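Local coordinates for maltose/maltodextrin-binding protein (Thermus thermophilus, PDB 2GH9) that binds maltotriose and, as a periplasmic maltodextrin-binding protein, probably passes the sugar on to a membrane transporter, at residues G220-G225 / G238-A243; N170-D175 / P334-P339; E19-F24 / V284-T289; R129-F134 / P251-P256; A110-V115 / K327-G332. One frame throughout, in Å; residues are numbered along the deposited sequence.

How a two-lobed binding protein surrounds its ligand can be followed from its centre outward. Contact 5 lies at the sugar: Glu113 binds a glucose unit directly. Contact 2 adjoins it in sequence, with centres about 17 Å apart, and contributes Met335 to the same pocket. Contact 4 touches contact 5 through Pro251 CB and Leu331 CD1, 3.7 Å apart. Contact 1 makes no touch with the others, yet its Asp239 side chain comes within about 8 Å of a glucose unit. Contacts 3 and 4 lie on opposite sides of the chain's centre, about 43 Å apart between centres, and belong to the outer packing of the fold.

Contact 1 (G220-G225 / G238-A243); sequences GAFKDG and GDYKKA
Lys223 and Phe222 meet Tyr240 where two helices, 215-224 and 237-242, run nearly parallel, their short segments 9.7 Å apart at an angle of 26°. Strand 227-232 lies between them in sequence, so this is a helix-strand-helix unit of the alpha/beta fold of periplasmic binding proteins. From CB the chain of Lys223 brings CG to the edge of the Tyr240 ring, in its plane, 3.6 Å from CD1. Its CD then rests on Asp239 CB at 3.5 Å. There the chain bends (chi3 -59°), and CE carries the ammonium group to a water, which lies 2.8 Å from Lys223 NZ. The same water reaches Asp239 OD2, so the opposite charges, too far apart for a salt bridge, are linked through solvent. On one face of the tyrosine ring sits Phe222, its CD2 3.5 Å from Tyr240 CE2, the two ring planes inclined at 49°. The hydroxyl of Tyr240 bonds to Asp219 and Asn232. A leucine in place of Tyr240 would probably deprive Phe222 CD2 of the ring face it lies on and leave Asp219 and Asn232 without their shared hydroxyl. A Schellman motif with Gly225 as its C-prime residue closes the first helix, and within this last turn Lys223 O lies 3.9 Å from Ala243 CB.

Contact 2 (N170-D175 / P334-P339); sequences NVFAKD and PMPNIP
Asn170 and Pro334 make the one hydrogen bond between the segments: Asn170 ND2 donates to Pro334 O over 2.8 Å, with an N-H...O angle of 158°. The acceptor lies in the amide plane, whereas the donor is tilted from the plane of the proline carbonyl. At the other end of the amide, OD1 uses an in-plane lone pair to accept from Val171 N at 2.6 Å, so both ends of the group are gripped and its rotation is fixed. With a leucine here, Pro334 O would probably lose this donor and Val171 N its side-chain acceptor. Asn170 OD1 also lies 3.6 Å from Pro336 CD as the two side chains pass. The other side-chain contacts are apolar. Pro336 CG sits 4.1 Å from Val171 CB and equally far from Phe172 CD2, while Ile338 CD1 reaches Phe172 CE2 at 3.7 Å. Val171 CG1 covers one face of the phenylalanine ring. Residues 170-172, leading into strand 172-175, thus pack against the loop before helix 341-357; Met335 of that loop points away from them and belongs to the maltotriose pocket.

Contact 3 (E19-F24 / V284-T289); sequences EQARTF and VNFAKT
The ring of Phe24 lies with one face over Phe286, whose CB stands almost on the ring normal, 3.7 Å from the centroid, in a CH-pi contact. The Phe286 ring is turned against it obliquely, the planes at 55°. At the edge of Phe286, near its plane, Gln20 O approaches CE1 at 3.5 Å, and Ala21 CB lies 4.2 Å from CZ at the end of the same ring. Phe24 reaches across because its CG is anti to the backbone N (chi1 -168°). One side of its ring meets Thr289 CG2, 3.9 Å from Phe24 CD1, and its far end, CZ, meets Asn285 CB. A water-mediated link runs beside the apolar packing: a water 2.8 Å from Gln20 O donates to it and also to Thr289 OG1, tying a backbone carbonyl of one helix to a side chain of the other. The threonine hydroxyl itself donates to Phe286 O, on an in-plane lone pair. The short helical segments cross at 127°, with axes 10.6 Å apart. On the sheet side, Phe286 continues onto Ile3, Val5, Val32 and Leu58, and Phe24 and Ala21 also reach Val32, so both helices pack on the sheet holding strands 3-7, 32-36 and 58-63.

Contact 4 (R129-F134 / P251-P256); sequences RTWEEF and PFPVPP. Unlike the reference sequence in segment 251-256: Val254 (reference Ala).
Trp131 lays the face of its indole against Pro256, whose CD stands 3.7 Å from the centroid of the five-membered ring, 12° off its normal, a CH-pi contact. The indole gets there with its CG anti to the backbone N (chi1 166°), and its CB comes 3.5 Å from Val254 O. One turn on, Phe134 offers a ring face to the edge of Phe252 in a T-shaped pair with planes at 67°, CZ to CZ 3.7 Å. Pro253 wedges between Trp131 and Phe134: its CG lies 3.8 Å from Phe134 CG, while its CB rests on Trp131 CA. Residues 251-256 are drawn out in polyproline II-like conformation, and this extended, proline-rich run passes the N-terminal turn of helix 131-141. There Thr130 is the N-cap, its OG1 accepting from Glu133 N at 3.2 Å. Tyr206 and Phe198 add further rings around Trp131. Arg129, just before the cap, forms a salt bridge to Glu133, with NH2 2.9 Å from OE1.

Contact 5 (A110-V115 / K327-G332); sequences AFAESV and KVFPLG. With GLC (alpha-D-glucopyranose), chain B.
Ser114 and Phe329 face each other where the chain of strand 104-113 and the residues after it pass a 3-10 turn at residues 329-331, their CA atoms 7.1 Å apart. Ser114 OG sits at the edge of the Phe329 ring, in its plane and 3.5 Å from CE1, and Ala112 CB touches CE2 at 3.9 Å. Between them the backbone of Glu113 approaches obliquely, its carbonyl carbon 3.7 Å from Phe329 CE1. Val328 CG1 packs 3.5 Å from Ser114 OG. That hydroxyl donates to Val115 O from above the carbonyl plane, not along a lone pair. Segment 110-115, which begins with a classic beta bulge, Ala110 and Phe111 opposite Gln269, carries the chain from the sheet of strand 104-113 to that of strand 116-120, consistent with a crossing between the two lobes of a periplasmic binding protein. The side chain of Glu113 leaves on the other side of the strand, its CG between the backbone N and the carbonyl carbon (chi1 59°), and reaches the sugar: glucose O2 donates to Glu113 OE2 at 2.7 Å. Gln269 also bonds to OE2, while Arg305 makes a salt bridge to OE1 and probably helps keep the carboxylate ionised. Asp155 gives the same glucose a second acidic partner.

Contact 1 (G220-G225 / G238-A243)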
# COMPACT_ATOMS: atom_id res chain seq x y z
N GLY A 220 -3.44 -10.07 -13.09
CA GLY A 220 -3.14 -10.97 -14.23
C GLY A 220 -3.78 -10.47 -15.51
O GLY A 220 -3.12 -10.34 -16.54
N ALA A 221 -5.07 -10.13 -15.41
CA ALA A 221 -5.83 -9.55 -16.51
C ALA A 221 -5.23 -8.28 -17.12
O ALA A 221 -5.19 -8.14 -18.34
CB ALA A 221 -7.27 -9.31 -16.07
N PHE A 222 -4.71 -7.36 -16.29
CA PHE A 222 -4.11 -6.12 -16.79
C PHE A 222 -2.78 -6.38 -17.50
O PHE A 222 -2.53 -5.83 -18.57
CB PHE A 222 -3.92 -5.11 -15.65
CG PHE A 222 -3.79 -3.67 -16.10
CD1 PHE A 222 -4.91 -2.92 -16.43
CD2 PHE A 222 -2.54 -3.07 -16.17
CE1 PHE A 222 -4.80 -1.59 -16.82
CE2 PHE A 222 -2.41 -1.74 -16.57
CZ PHE A 222 -3.54 -0.99 -16.89
N LYS A 223 -1.94 -7.22 -16.88
CA LYS A 223 -0.67 -7.65 -17.50
C LYS A 223 -0.89 -8.33 -18.84
O LYS A 223 -0.17 -8.05 -19.79
CB LYS A 223 0.09 -8.62 -16.58
CG LYS A 223 0.85 -7.93 -15.49
CD LYS A 223 1.91 -8.81 -14.82
CE LYS A 223 1.35 -10.07 -14.20
NZ LYS A 223 2.39 -10.75 -13.37
N ASP A 224 -1.88 -9.22 -18.90
CA ASP A 224 -2.23 -9.94 -20.14
C ASP A 224 -2.73 -9.01 -21.24
O ASP A 224 -2.61 -9.32 -22.41
CB ASP A 224 -3.32 -10.98 -19.90
CG ASP A 224 -2.87 -12.12 -19.02
OD1 ASP A 224 -1.67 -12.28 -18.76
OD2 ASP A 224 -3.76 -12.88 -18.60
N GLY A 225 -3.31 -7.87 -20.86
CA GLY A 225 -3.85 -6.92 -21.82
C GLY A 225 -5.33 -7.13 -22.05
O GLY A 225 -5.89 -6.57 -22.99
N GLY A 238 6.21 -2.36 -12.23
CA GLY A 238 7.37 -3.11 -12.71
C GLY A 238 6.95 -4.16 -13.73
O GLY A 238 7.49 -4.21 -14.84
N ASP A 239 5.97 -4.97 -13.35
CA ASP A 239 5.45 -6.03 -14.22
C ASP A 239 4.65 -5.50 -15.40
O ASP A 239 4.68 -6.12 -16.46
CB ASP A 239 4.63 -7.03 -13.42
CG ASP A 239 5.44 -7.76 -12.36
OD1 ASP A 239 6.55 -8.23 -12.69
OD2 ASP A 239 4.96 -7.89 -11.21
N TYR A 240 3.99 -4.35 -15.24
CA TYR A 240 3.33 -3.67 -16.37
C TYR A 240 4.33 -3.06 -17.37
O TYR A 240 4.10 -3.13 -18.59
CB TYR A 240 2.33 -2.57 -15.92
CG TYR A 240 1.25 -3.02 -14.96
CD1 TYR A 240 0.99 -4.38 -14.74
CD2 TYR A 240 0.47 -2.08 -14.28
CE1 TYR A 240 0.02 -4.80 -13.84
CE2 TYR A 240 -0.52 -2.49 -13.38
CZ TYR A 240 -0.74 -3.85 -13.17
OH TYR A 240 -1.70 -4.28 -12.28
N LYS A 241 5.41 -2.43 -16.87
CA LYS A 241 6.48 -1.94 -17.73
C LYS A 241 7.12 -3.13 -18.48
O LYS A 241 7.36 -3.05 -19.68
CB LYS A 241 7.57 -1.18 -16.94
CG LYS A 241 7.15 0.15 -16.33
CD LYS A 241 8.24 0.69 -15.38
CE LYS A 241 7.95 2.14 -14.98
NZ LYS A 241 8.96 2.73 -14.05
N LYS A 242 7.36 -4.22 -17.77
CA LYS A 242 7.99 -5.42 -18.35
C LYS A 242 7.13 -6.09 -19.43
O LYS A 242 7.66 -6.58 -20.44
CB LYS A 242 8.34 -6.43 -17.26
CG LYS A 242 9.19 -7.61 -17.74
CD LYS A 242 9.51 -8.57 -16.58
CE LYS A 242 9.86 -9.97 -17.10
NZ LYS A 242 10.28 -10.93 -16.03
N ALA A 243 5.82 -6.10 -19.22
CA ALA A 243 4.88 -6.60 -20.23
C ALA A 243 4.56 -5.53 -21.28
O ALA A 243 3.69 -5.73 -22.12
CB ALA A 243 3.60 -7.10 -19.57
O HOH W 1 2.59 -9.15 -11.10

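Contact 2 (N170-D175 / P334-P339)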
# COMPACT_ATOMS: atom_id res chain seq x y z
N ASN A 170 -10.21 9.16 8.05
CA ASN A 170 -9.26 8.08 8.13
C ASN A 170 -9.96 6.96 8.87
O ASN A 170 -11.21 6.94 8.92
CB ASN A 170 -7.96 8.56 8.80
CG ASN A 170 -6.74 7.72 8.40
OD1 ASN A 170 -6.82 6.49 8.35
ND2 ASN A 170 -5.62 8.38 8.12
N VAL A 171 -9.19 6.00 9.40
CA VAL A 171 -9.74 4.87 10.11
C VAL A 171 -10.29 5.31 11.46
O VAL A 171 -11.37 4.89 11.87
CB VAL A 171 -8.68 3.75 10.31
CG1 VAL A 171 -9.23 2.64 11.21
CG2 VAL A 171 -8.25 3.17 8.97
N PHE A 172 -9.53 6.15 12.15
CA PHE A 172 -9.84 6.60 13.51
C PHE A 172 -9.94 8.12 13.57
O PHE A 172 -9.22 8.82 12.86
CB PHE A 172 -8.71 6.20 14.45
CG PHE A 172 -8.42 4.73 14.50
CD1 PHE A 172 -9.31 3.84 15.09
CD2 PHE A 172 -7.21 4.24 14.05
CE1 PHE A 172 -9.01 2.48 15.17
CE2 PHE A 172 -6.90 2.90 14.14
CZ PHE A 172 -7.80 2.01 14.70
N ALA A 173 -10.82 8.62 14.43
CA ALA A 173 -10.91 10.05 14.73
C ALA A 173 -9.64 10.54 15.44
O ALA A 173 -9.02 9.78 16.19
CB ALA A 173 -12.15 10.33 15.59
N LYS A 174 -9.22 11.77 15.16
CA LYS A 174 -8.11 12.43 15.88
C LYS A 174 -8.65 13.02 17.17
O LYS A 174 -9.72 13.63 17.18
CB LYS A 174 -7.49 13.56 15.07
CG LYS A 174 -6.58 13.13 13.93
CD LYS A 174 -5.92 14.35 13.30
CE LYS A 174 -5.24 14.00 11.98
NZ LYS A 174 -4.78 15.23 11.23
N ASP A 175 -7.89 12.89 18.26
CA ASP A 175 -8.42 13.15 19.59
C ASP A 175 -7.71 14.23 20.40
O ASP A 175 -6.48 14.20 20.60
CB ASP A 175 -8.44 11.86 20.39
CG ASP A 175 -9.38 11.91 21.59
OD1 ASP A 175 -9.52 13.00 22.20
OD2 ASP A 175 -9.97 10.85 21.92
N PRO A 334 -2.48 9.32 5.01
CA PRO A 334 -1.62 8.22 5.42
C PRO A 334 -2.35 7.21 6.30
O PRO A 334 -3.14 7.59 7.16
CB PRO A 334 -0.50 8.89 6.25
CG PRO A 334 -0.61 10.33 6.03
CD PRO A 334 -2.03 10.62 5.54
N MET A 335 -2.07 5.93 6.08
CA MET A 335 -2.46 4.90 7.02
C MET A 335 -2.01 5.28 8.44
O MET A 335 -0.94 5.88 8.62
CB MET A 335 -1.85 3.56 6.64
CG MET A 335 -2.53 2.90 5.49
SD MET A 335 -1.92 1.28 5.19
CE MET A 335 -0.27 1.61 4.54
N PRO A 336 -2.80 4.89 9.46
CA PRO A 336 -2.30 4.99 10.81
C PRO A 336 -1.19 3.97 11.02
O PRO A 336 -1.25 2.85 10.46
CB PRO A 336 -3.51 4.61 11.68
CG PRO A 336 -4.69 4.65 10.80
CD PRO A 336 -4.15 4.31 9.43
N ASN A 337 -0.20 4.34 11.84
CA ASN A 337 0.87 3.42 12.17
C ASN A 337 0.75 2.86 13.59
O ASN A 337 1.62 2.15 14.03
CB ASN A 337 2.24 4.07 11.91
CG ASN A 337 2.77 4.89 13.09
OD1 ASN A 337 2.07 5.16 14.07
ND2 ASN A 337 4.02 5.30 12.97
N ILE A 338 -0.35 3.16 14.27
CA ILE A 338 -0.55 2.71 15.67
C ILE A 338 -0.79 1.21 15.77
O ILE A 338 -1.26 0.57 14.81
CB ILE A 338 -1.69 3.49 16.38
CG1 ILE A 338 -3.03 3.36 15.65
CG2 ILE A 338 -1.29 4.95 16.53
CD1 ILE A 338 -4.21 3.90 16.44
N PRO A 339 -0.47 0.61 16.93
CA PRO A 339 -0.57 -0.84 17.05
C PRO A 339 -1.94 -1.41 16.71
O PRO A 339 -2.04 -2.51 16.17
CB PRO A 339 -0.23 -1.09 18.53
CG PRO A 339 0.63 0.05 18.89
CD PRO A 339 0.07 1.22 18.16

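Contact 3 (E19-F24 / V284-T289)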
# COMPACT_ATOMS: atom_id res chain seq x y z
N GLU A 19 20.49 -7.19 -7.24
CA GLU A 19 21.66 -6.46 -7.74
C GLU A 19 22.34 -5.68 -6.64
O GLU A 19 23.57 -5.71 -6.52
CB GLU A 19 21.29 -5.48 -8.87
CG GLU A 19 22.51 -4.68 -9.39
CD GLU A 19 22.18 -3.54 -10.31
OE1 GLU A 19 21.01 -3.41 -10.74
OE2 GLU A 19 23.12 -2.75 -10.60
N GLN A 20 21.55 -4.94 -5.85
CA GLN A 20 22.11 -4.18 -4.73
C GLN A 20 22.79 -5.11 -3.72
O GLN A 20 23.79 -4.74 -3.09
CB GLN A 20 21.06 -3.30 -4.04
CG GLN A 20 20.26 -2.36 -4.95
CD GLN A 20 21.00 -1.93 -6.22
OE1 GLN A 20 20.52 -2.13 -7.35
NE2 GLN A 20 22.17 -1.33 -6.05
N ALA A 21 22.25 -6.32 -3.56
CA ALA A 21 22.81 -7.30 -2.64
C ALA A 21 24.16 -7.81 -3.15
O ALA A 21 25.11 -7.99 -2.37
CB ALA A 21 21.85 -8.47 -2.43
N ARG A 22 24.23 -8.04 -4.47
CA ARG A 22 25.48 -8.45 -5.12
C ARG A 22 26.54 -7.35 -4.97
O ARG A 22 27.64 -7.59 -4.47
CB ARG A 22 25.24 -8.81 -6.60
CG ARG A 22 24.57 -10.17 -6.81
CD ARG A 22 24.70 -10.66 -8.24
NE ARG A 22 24.10 -9.70 -9.18
CZ ARG A 22 22.83 -9.71 -9.58
NH1 ARG A 22 21.97 -10.63 -9.16
NH2 ARG A 22 22.41 -8.78 -10.43
N THR A 23 26.17 -6.13 -5.35
CA THR A 23 27.03 -4.96 -5.20
C THR A 23 27.56 -4.75 -3.76
O THR A 23 28.74 -4.41 -3.59
CB THR A 23 26.32 -3.69 -5.69
OG1 THR A 23 25.95 -3.86 -7.06
CG2 THR A 23 27.22 -2.49 -5.57
N PHE A 24 26.72 -4.96 -2.74
CA PHE A 24 27.16 -4.84 -1.34
C PHE A 24 28.17 -5.91 -0.94
O PHE A 24 29.02 -5.67 -0.10
CB PHE A 24 25.98 -4.92 -0.37
CG PHE A 24 26.32 -4.52 1.04
CD1 PHE A 24 26.51 -3.19 1.37
CD2 PHE A 24 26.43 -5.47 2.04
CE1 PHE A 24 26.81 -2.81 2.69
CE2 PHE A 24 26.74 -5.11 3.35
CZ PHE A 24 26.92 -3.78 3.67
N VAL A 284 22.66 -2.66 8.94
CA VAL A 284 22.43 -1.22 8.86
C VAL A 284 23.15 -0.58 7.66
O VAL A 284 22.56 0.22 6.93
CB VAL A 284 22.82 -0.49 10.18
CG1 VAL A 284 22.74 1.02 10.01
CG2 VAL A 284 21.93 -0.94 11.32
N ASN A 285 24.42 -0.93 7.45
CA ASN A 285 25.17 -0.38 6.33
C ASN A 285 24.49 -0.75 5.02
O ASN A 285 24.35 0.09 4.15
CB ASN A 285 26.62 -0.87 6.31
CG ASN A 285 27.52 -0.11 7.28
OD1 ASN A 285 27.25 1.03 7.64
ND2 ASN A 285 28.59 -0.76 7.72
N PHE A 286 24.03 -1.99 4.90
CA PHE A 286 23.39 -2.43 3.66
C PHE A 286 22.08 -1.68 3.44
O PHE A 286 21.80 -1.23 2.33
CB PHE A 286 23.15 -3.93 3.66
CG PHE A 286 22.40 -4.41 2.45
CD1 PHE A 286 22.89 -4.15 1.17
CD2 PHE A 286 21.22 -5.12 2.58
CE1 PHE A 286 22.20 -4.59 0.03
CE2 PHE A 286 20.53 -5.57 1.44
CZ PHE A 286 21.02 -5.29 0.17
N ALA A 287 21.28 -1.56 4.49
CA ALA A 287 20.04 -0.77 4.44
C ALA A 287 20.29 0.65 3.93
O ALA A 287 19.53 1.17 3.10
CB ALA A 287 19.35 -0.75 5.80
N LYS A 288 21.37 1.28 4.41
CA LYS A 288 21.67 2.65 4.04
C LYS A 288 22.04 2.74 2.56
O LYS A 288 21.68 3.71 1.92
CB LYS A 288 22.75 3.27 4.96
CG LYS A 288 22.25 3.46 6.41
CD LYS A 288 23.36 3.70 7.42
CE LYS A 288 24.03 5.04 7.23
NZ LYS A 288 24.86 5.43 8.42
N THR A 289 22.68 1.71 2.00
CA THR A 289 23.00 1.69 0.56
C THR A 289 21.73 1.74 -0.31
O THR A 289 21.75 2.28 -1.40
CB THR A 289 23.87 0.47 0.10
OG1 THR A 289 23.14 -0.78 0.24
CG2 THR A 289 25.19 0.42 0.89
O HOH W 2 24.51 -2.18 -2.32

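Contact 4 (R129-F134 / P251-P256)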
# COMPACT_ATOMS: atom_id res chain seq x y z
N ARG A 129 -13.55 11.32 -17.14
CA ARG A 129 -13.60 12.58 -16.38
C ARG A 129 -14.54 12.54 -15.18
O ARG A 129 -14.40 13.33 -14.25
CB ARG A 129 -14.05 13.69 -17.30
CG ARG A 129 -13.09 13.99 -18.45
CD ARG A 129 -13.70 14.97 -19.41
NE ARG A 129 -14.61 14.36 -20.37
CZ ARG A 129 -15.15 15.01 -21.40
NH1 ARG A 129 -14.87 16.30 -21.60
NH2 ARG A 129 -15.98 14.40 -22.24
N THR A 130 -15.52 11.64 -15.22
CA THR A 130 -16.54 11.54 -14.17
C THR A 130 -16.87 10.07 -13.93
O THR A 130 -16.49 9.18 -14.69
CB THR A 130 -17.87 12.26 -14.61
OG1 THR A 130 -18.40 11.61 -15.77
CG2 THR A 130 -17.65 13.72 -14.89
N TRP A 131 -17.61 9.83 -12.85
CA TRP A 131 -18.14 8.52 -12.57
C TRP A 131 -18.97 7.97 -13.73
O TRP A 131 -18.87 6.81 -14.06
CB TRP A 131 -19.03 8.55 -11.31
CG TRP A 131 -19.84 7.29 -11.21
CD1 TRP A 131 -21.16 7.15 -11.53
CD2 TRP A 131 -19.35 5.98 -10.88
NE1 TRP A 131 -21.53 5.84 -11.37
CE2 TRP A 131 -20.44 5.10 -10.98
CE3 TRP A 131 -18.10 5.47 -10.49
CZ2 TRP A 131 -20.33 3.75 -10.70
CZ3 TRP A 131 -17.99 4.13 -10.21
CH2 TRP A 131 -19.11 3.28 -10.32
N GLU A 132 -19.79 8.83 -14.32
CA GLU A 132 -20.78 8.37 -15.31
C GLU A 132 -20.06 7.95 -16.60
O GLU A 132 -20.41 6.96 -17.23
CB GLU A 132 -21.81 9.49 -15.58
CG GLU A 132 -22.81 9.78 -14.42
CD GLU A 132 -22.22 10.50 -13.19
OE1 GLU A 132 -21.30 11.35 -13.35
OE2 GLU A 132 -22.70 10.22 -12.05
N GLU A 133 -19.05 8.72 -16.96
CA GLU A 133 -18.20 8.42 -18.10
C GLU A 133 -17.38 7.13 -17.91
O GLU A 133 -17.21 6.35 -18.84
CB GLU A 133 -17.26 9.60 -18.33
CG GLU A 133 -16.98 9.91 -19.76
CD GLU A 133 -16.18 11.17 -19.92
OE1 GLU A 133 -16.68 12.11 -20.56
OE2 GLU A 133 -15.07 11.23 -19.38
N PHE A 134 -16.88 6.93 -16.69
CA PHE A 134 -16.16 5.72 -16.30
C PHE A 134 -17.07 4.51 -16.36
O PHE A 134 -16.70 3.49 -16.92
CB PHE A 134 -15.60 5.86 -14.87
CG PHE A 134 -15.23 4.54 -14.22
CD1 PHE A 134 -14.00 3.94 -14.49
CD2 PHE A 134 -16.08 3.93 -13.31
CE1 PHE A 134 -13.66 2.73 -13.91
CE2 PHE A 134 -15.74 2.74 -12.71
CZ PHE A 134 -14.52 2.14 -13.01
N PRO A 251 -6.69 9.67 -10.81
CA PRO A 251 -7.52 9.42 -9.63
C PRO A 251 -8.71 8.55 -10.01
O PRO A 251 -9.15 8.58 -11.14
CB PRO A 251 -7.97 10.82 -9.16
CG PRO A 251 -7.52 11.80 -10.20
CD PRO A 251 -6.64 11.10 -11.20
N PHE A 252 -9.19 7.77 -9.06
CA PHE A 252 -10.39 7.01 -9.28
C PHE A 252 -11.56 7.98 -9.18
O PHE A 252 -11.50 8.88 -8.39
CB PHE A 252 -10.53 5.87 -8.28
CG PHE A 252 -11.54 4.84 -8.70
CD1 PHE A 252 -11.18 3.83 -9.60
CD2 PHE A 252 -12.84 4.93 -8.29
CE1 PHE A 252 -12.11 2.91 -10.03
CE2 PHE A 252 -13.77 4.00 -8.71
CZ PHE A 252 -13.41 3.00 -9.58
N PRO A 253 -12.59 7.83 -10.03
CA PRO A 253 -13.78 8.66 -9.87
C PRO A 253 -14.48 8.53 -8.52
O PRO A 253 -14.44 7.48 -7.87
CB PRO A 253 -14.71 8.21 -11.00
CG PRO A 253 -14.13 7.01 -11.60
CD PRO A 253 -12.67 6.98 -11.23
N VAL A 254 -15.10 9.63 -8.09
CA VAL A 254 -15.81 9.66 -6.84
C VAL A 254 -17.08 8.84 -7.03
O VAL A 254 -17.79 9.02 -8.03
CB VAL A 254 -16.11 11.11 -6.40
CG1 VAL A 254 -16.74 11.16 -4.99
CG2 VAL A 254 -14.84 11.91 -6.43
N PRO A 255 -17.34 7.89 -6.10
CA PRO A 255 -18.55 7.06 -6.24
C PRO A 255 -19.81 7.93 -6.17
O PRO A 255 -19.80 8.99 -5.53
CB PRO A 255 -18.48 6.12 -5.03
CG PRO A 255 -17.11 6.22 -4.48
CD PRO A 255 -16.54 7.53 -4.91
N PRO A 256 -20.89 7.48 -6.82
CA PRO A 256 -22.14 8.22 -6.80
C PRO A 256 -22.76 8.20 -5.39
O PRO A 256 -22.75 7.17 -4.72
CB PRO A 256 -23.01 7.46 -7.80
CG PRO A 256 -22.47 6.06 -7.77
CD PRO A 256 -21.00 6.22 -7.58

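Contact 5 (A110-V115 / K327-G332)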
# COMPACT_ATOMS: atom_id res chain seq x y z
N ALA A 110 11.54 4.92 2.50
CA ALA A 110 12.11 4.78 1.17
C ALA A 110 11.15 5.22 0.07
O ALA A 110 11.50 6.07 -0.76
CB ALA A 110 12.59 3.33 0.95
N PHE A 111 9.96 4.63 0.04
CA PHE A 111 9.03 4.83 -1.07
C PHE A 111 7.63 5.14 -0.60
O PHE A 111 7.19 4.68 0.47
CB PHE A 111 8.99 3.57 -1.96
CG PHE A 111 10.35 3.01 -2.27
CD1 PHE A 111 11.22 3.70 -3.11
CD2 PHE A 111 10.76 1.81 -1.72
CE1 PHE A 111 12.49 3.19 -3.38
CE2 PHE A 111 12.03 1.30 -2.01
CZ PHE A 111 12.89 2.00 -2.84
N ALA A 112 6.93 5.96 -1.37
CA ALA A 112 5.54 6.27 -1.11
C ALA A 112 4.70 5.66 -2.22
O ALA A 112 5.16 5.49 -3.35
CB ALA A 112 5.34 7.78 -1.04
N GLU A 113 3.47 5.30 -1.88
CA GLU A 113 2.60 4.60 -2.80
C GLU A 113 1.15 4.82 -2.42
O GLU A 113 0.83 5.12 -1.29
CB GLU A 113 2.90 3.11 -2.73
CG GLU A 113 2.69 2.51 -1.33
CD GLU A 113 3.24 1.13 -1.19
OE1 GLU A 113 4.00 0.74 -2.08
OE2 GLU A 113 2.89 0.40 -0.21
N SER A 114 0.28 4.61 -3.40
CA SER A 114 -1.15 4.57 -3.15
C SER A 114 -1.77 3.83 -4.31
O SER A 114 -1.16 3.70 -5.37
CB SER A 114 -1.74 5.99 -3.06
OG SER A 114 -1.99 6.54 -4.34
N VAL A 115 -3.00 3.35 -4.13
CA VAL A 115 -3.76 2.91 -5.29
C VAL A 115 -4.23 4.10 -6.11
O VAL A 115 -4.28 5.25 -5.65
CB VAL A 115 -4.99 1.98 -4.91
CG1 VAL A 115 -4.47 0.70 -4.26
CG2 VAL A 115 -6.03 2.72 -4.04
N LYS A 327 -0.51 13.79 -8.51
CA LYS A 327 -1.84 14.32 -8.61
C LYS A 327 -2.82 13.47 -7.79
O LYS A 327 -3.95 13.88 -7.56
CB LYS A 327 -2.26 14.41 -10.08
CG LYS A 327 -1.47 15.51 -10.88
CD LYS A 327 -1.93 16.92 -10.46
CE LYS A 327 -0.88 18.05 -10.73
NZ LYS A 327 0.21 18.14 -9.71
N VAL A 328 -2.37 12.30 -7.35
CA VAL A 328 -3.19 11.38 -6.56
C VAL A 328 -2.87 11.51 -5.07
O VAL A 328 -3.79 11.56 -4.25
CB VAL A 328 -3.02 9.90 -7.03
CG1 VAL A 328 -3.75 8.94 -6.09
CG2 VAL A 328 -3.50 9.73 -8.46
N PHE A 329 -1.59 11.61 -4.71
CA PHE A 329 -1.24 11.64 -3.28
C PHE A 329 -1.92 12.71 -2.45
O PHE A 329 -2.31 12.45 -1.32
CB PHE A 329 0.28 11.73 -3.05
CG PHE A 329 1.06 10.48 -3.44
CD1 PHE A 329 0.42 9.27 -3.73
CD2 PHE A 329 2.44 10.53 -3.50
CE1 PHE A 329 1.16 8.15 -4.08
CE2 PHE A 329 3.18 9.42 -3.86
CZ PHE A 329 2.54 8.22 -4.13
N PRO A 330 -2.07 13.93 -2.99
CA PRO A 330 -2.75 14.96 -2.20
C PRO A 330 -4.22 14.70 -1.89
O PRO A 330 -4.77 15.35 -1.00
CB PRO A 330 -2.63 16.21 -3.07
CG PRO A 330 -1.44 15.94 -3.92
CD PRO A 330 -1.57 14.47 -4.26
N LEU A 331 -4.84 13.77 -2.61
CA LEU A 331 -6.23 13.38 -2.32
C LEU A 331 -6.36 12.44 -1.11
O LEU A 331 -7.44 12.31 -0.52
CB LEU A 331 -6.83 12.70 -3.54
CG LEU A 331 -6.73 13.44 -4.86
CD1 LEU A 331 -7.31 12.56 -5.95
CD2 LEU A 331 -7.38 14.84 -4.82
N GLY A 332 -5.25 11.82 -0.71
CA GLY A 332 -5.25 10.71 0.23
C GLY A 332 -4.97 11.08 1.68
O GLY A 332 -4.81 12.24 2.01
C1 GLC B . 0.01 -3.40 -1.34
C2 GLC B . 0.46 -2.29 -0.42
C3 GLC B . 0.20 -2.69 1.05
C4 GLC B . -1.23 -3.13 1.29
C5 GLC B . -1.64 -4.19 0.27
C6 GLC B . -3.12 -4.54 0.40
O2 GLC B . 1.87 -2.06 -0.59
O3 GLC B . 0.53 -1.62 1.91
O4 GLC B . -1.36 -3.66 2.63
O5 GLC B . -1.37 -3.73 -1.07
O6 GLC B . -3.41 -5.87 -0.05